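Xanthomonas outer protein D (Xanthomonas euvesicatoria, PDB 2OIX) is a type III secreted virulence effector whose Ulp1-family (C48) cysteine protease domain, held here as an inactive mutant, removes SUMO from conjugated proteins. Local coordinates at residues T2-Y13 with R171-A179. The protein carries 1 engineered substitution. Sequence-based numbering, arbitrary orientation.
Sequences TSWLLDGHLRAY and RGLIRDRLA
Y13 reaches from helix 7-20 to the side of helix 171-179, where CE1 of its ring meets CG1 of I174 (3.8 Å) and the CD methylene of R177 obliquely. With CG opposite the backbone N, the phenol is carried out to R177, whose NH1 donates to OH (3.0 Å); the guanidinium plane stands 71° from the ring. OH also bonds E145 of helix 136-153. L178 lies between segments 7-13 and 171-179, whose axes are 76° apart: its CD2 rests 3.8 Å from CB of A12 and also touches CB of Y13, while CD1 meets CD2 of the H9 imidazole, whose ND1 accepts the N-H of L6 almost in the ring plane. At the other end R171, bent at its second torsion, sends its guanidinium to the extended N-terminal segment 2-6. NH2 donates to O of S3 (2.8 Å), well above the carbonyl plane and with a bent N-H...O angle of 140°. CD2 of L5 sits over the centre of one guanidinium face, and D138 forms a salt bridge with NH1. Two arginines thus clamp an apolar seam, joining the start of the Ulp1-type catalytic domain to its C-terminal helix, and D138, and more weakly E145, probably help balance their charge.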
# COMPACT_ATOMS: atom_id res chain seq x y z
N THR A 2 13.17 -9.75 -13.31
CA THR A 2 13.07 -10.71 -14.46
C THR A 2 11.66 -11.28 -14.65
O THR A 2 11.26 -11.58 -15.78
CB THR A 2 14.10 -11.87 -14.36
OG1 THR A 2 14.01 -12.69 -15.52
CG2 THR A 2 13.85 -12.74 -13.11
N SER A 3 10.94 -11.43 -13.54
CA SER A 3 9.55 -11.87 -13.53
C SER A 3 8.76 -10.87 -12.68
O SER A 3 9.34 -10.09 -11.93
CB SER A 3 9.44 -13.27 -12.93
OG SER A 3 9.67 -13.27 -11.53
N TRP A 4 7.43 -10.90 -12.80
CA TRP A 4 6.62 -9.99 -12.01
C TRP A 4 6.00 -10.64 -10.78
O TRP A 4 5.81 -11.86 -10.73
CB TRP A 4 5.58 -9.26 -12.89
CG TRP A 4 4.49 -10.12 -13.47
CD1 TRP A 4 3.23 -10.34 -12.94
CD2 TRP A 4 4.54 -10.87 -14.70
NE1 TRP A 4 2.51 -11.17 -13.77
CE2 TRP A 4 3.29 -11.51 -14.85
CE3 TRP A 4 5.52 -11.06 -15.68
CZ2 TRP A 4 2.99 -12.33 -15.95
CZ3 TRP A 4 5.23 -11.87 -16.78
CH2 TRP A 4 3.97 -12.49 -16.90
N LEU A 5 5.74 -9.82 -9.77
CA LEU A 5 5.11 -10.26 -8.53
C LEU A 5 3.59 -10.39 -8.70
O LEU A 5 2.97 -9.54 -9.33
CB LEU A 5 5.41 -9.29 -7.38
CG LEU A 5 6.86 -9.18 -6.88
CD1 LEU A 5 6.88 -8.44 -5.52
CD2 LEU A 5 7.61 -10.50 -6.78
N LEU A 6 3.02 -11.48 -8.16
CA LEU A 6 1.57 -11.71 -8.14
C LEU A 6 0.98 -11.25 -6.79
O LEU A 6 1.73 -10.97 -5.87
CB LEU A 6 1.27 -13.19 -8.33
CG LEU A 6 1.93 -13.89 -9.53
CD1 LEU A 6 1.48 -15.35 -9.64
CD2 LEU A 6 1.64 -13.17 -10.83
N ASP A 7 -0.34 -11.19 -6.69
CA ASP A 7 -1.03 -10.81 -5.45
C ASP A 7 -0.49 -11.64 -4.27
O ASP A 7 -0.27 -11.09 -3.19
CB ASP A 7 -2.54 -11.07 -5.56
CG ASP A 7 -3.23 -10.18 -6.61
OD1 ASP A 7 -3.56 -9.00 -6.32
OD2 ASP A 7 -3.46 -10.69 -7.74
N GLY A 8 -0.33 -12.96 -4.49
CA GLY A 8 0.20 -13.90 -3.50
C GLY A 8 1.60 -13.63 -2.98
O GLY A 8 1.91 -13.94 -1.83
N HIS A 9 2.47 -13.08 -3.81
CA HIS A 9 3.80 -12.69 -3.36
C HIS A 9 3.76 -11.50 -2.44
O HIS A 9 4.49 -11.47 -1.45
CB HIS A 9 4.65 -12.33 -4.54
CG HIS A 9 4.94 -13.49 -5.43
ND1 HIS A 9 4.43 -13.59 -6.71
CD2 HIS A 9 5.68 -14.61 -5.24
CE1 HIS A 9 4.86 -14.71 -7.28
NE2 HIS A 9 5.59 -15.36 -6.39
N LEU A 10 2.95 -10.51 -2.81
CA LEU A 10 2.78 -9.32 -1.98
C LEU A 10 2.20 -9.72 -0.64
O LEU A 10 2.73 -9.34 0.40
CB LEU A 10 1.90 -8.28 -2.69
CG LEU A 10 2.62 -7.23 -3.57
CD1 LEU A 10 2.99 -7.86 -4.83
CD2 LEU A 10 1.63 -6.08 -3.90
N ARG A 11 1.12 -10.52 -0.67
CA ARG A 11 0.51 -11.06 0.54
C ARG A 11 1.48 -11.82 1.46
O ARG A 11 1.44 -11.63 2.69
CB ARG A 11 -0.68 -11.96 0.20
CG ARG A 11 -1.40 -12.51 1.41
CD ARG A 11 -2.12 -11.39 2.16
NE ARG A 11 -2.61 -11.83 3.46
CZ ARG A 11 -3.86 -12.22 3.71
NH1 ARG A 11 -4.79 -12.22 2.76
NH2 ARG A 11 -4.19 -12.62 4.94
N ALA A 12 2.34 -12.66 0.88
CA ALA A 12 3.29 -13.45 1.64
C ALA A 12 4.35 -12.54 2.28
O ALA A 12 4.76 -12.74 3.43
CB ALA A 12 3.99 -14.51 0.74
N TYR A 13 4.78 -11.54 1.52
CA TYR A 13 5.72 -10.57 2.05
C TYR A 13 5.10 -9.75 3.19
O TYR A 13 5.71 -9.61 4.26
CB TYR A 13 6.26 -9.67 0.95
CG TYR A 13 7.45 -8.85 1.40
CD1 TYR A 13 8.76 -9.24 1.09
CD2 TYR A 13 7.27 -7.69 2.17
CE1 TYR A 13 9.86 -8.46 1.50
CE2 TYR A 13 8.36 -6.93 2.59
CZ TYR A 13 9.63 -7.31 2.24
OH TYR A 13 10.70 -6.56 2.68
N ARG A 171 15.49 -7.28 -5.73
CA ARG A 171 14.73 -8.51 -5.87
C ARG A 171 15.26 -9.53 -4.87
O ARG A 171 14.48 -10.23 -4.21
CB ARG A 171 14.76 -9.01 -7.31
CG ARG A 171 13.91 -10.23 -7.58
CD ARG A 171 12.47 -10.12 -7.05
NE ARG A 171 11.59 -10.92 -7.89
CZ ARG A 171 10.73 -10.42 -8.79
NH1 ARG A 171 10.59 -9.10 -8.94
NH2 ARG A 171 10.01 -11.25 -9.51
N GLY A 172 16.58 -9.55 -4.72
CA GLY A 172 17.30 -10.42 -3.78
C GLY A 172 16.75 -10.60 -2.37
O GLY A 172 16.45 -11.72 -1.96
N LEU A 173 16.64 -9.51 -1.61
CA LEU A 173 16.22 -9.63 -0.21
C LEU A 173 14.72 -9.91 -0.12
O LEU A 173 14.25 -10.52 0.84
CB LEU A 173 16.61 -8.39 0.61
CG LEU A 173 15.89 -8.16 1.95
CD1 LEU A 173 16.57 -8.89 3.11
CD2 LEU A 173 15.71 -6.67 2.28
N ILE A 174 13.98 -9.48 -1.13
CA ILE A 174 12.57 -9.85 -1.24
C ILE A 174 12.46 -11.37 -1.43
O ILE A 174 11.71 -12.03 -0.72
CB ILE A 174 11.84 -9.07 -2.36
CG1 ILE A 174 11.53 -7.64 -1.87
CG2 ILE A 174 10.48 -9.74 -2.70
CD1 ILE A 174 11.13 -6.68 -2.96
N ARG A 175 13.22 -11.91 -2.38
CA ARG A 175 13.32 -13.35 -2.58
C ARG A 175 13.72 -14.11 -1.31
O ARG A 175 13.16 -15.16 -1.01
CB ARG A 175 14.32 -13.66 -3.69
CG ARG A 175 13.78 -13.42 -5.08
CD ARG A 175 14.69 -13.97 -6.19
NE ARG A 175 14.14 -13.53 -7.47
CZ ARG A 175 14.54 -13.94 -8.67
NH1 ARG A 175 15.51 -14.84 -8.80
NH2 ARG A 175 13.93 -13.44 -9.74
N ASP A 176 14.69 -13.57 -0.59
CA ASP A 176 15.16 -14.16 0.67
C ASP A 176 14.06 -14.18 1.72
O ASP A 176 13.91 -15.16 2.45
CB ASP A 176 16.37 -13.39 1.21
CG ASP A 176 17.69 -13.96 0.73
OD1 ASP A 176 17.72 -14.68 -0.29
OD2 ASP A 176 18.71 -13.65 1.39
N ARG A 177 13.32 -13.08 1.82
CA ARG A 177 12.20 -12.99 2.76
C ARG A 177 11.03 -13.87 2.35
O ARG A 177 10.39 -14.49 3.21
CB ARG A 177 11.75 -11.53 2.96
CG ARG A 177 12.40 -10.91 4.19
CD ARG A 177 12.58 -9.43 4.02
NE ARG A 177 13.32 -8.86 5.15
CZ ARG A 177 13.57 -7.56 5.29
NH1 ARG A 177 13.14 -6.67 4.37
NH2 ARG A 177 14.26 -7.14 6.35
N LEU A 178 10.78 -13.96 1.04
CA LEU A 178 9.79 -14.88 0.51
C LEU A 178 10.19 -16.36 0.69
O LEU A 178 9.33 -17.23 0.86
CB LEU A 178 9.52 -14.60 -0.97
CG LEU A 178 8.67 -13.40 -1.41
CD1 LEU A 178 8.54 -13.42 -2.92
CD2 LEU A 178 7.31 -13.40 -0.77
N ALA A 179 11.50 -16.64 0.66
CA ALA A 179 12.02 -18.00 0.87
C ALA A 179 11.85 -18.44 2.33
O ALA A 179 11.90 -19.63 2.63
CB ALA A 179 13.48 -18.11 0.44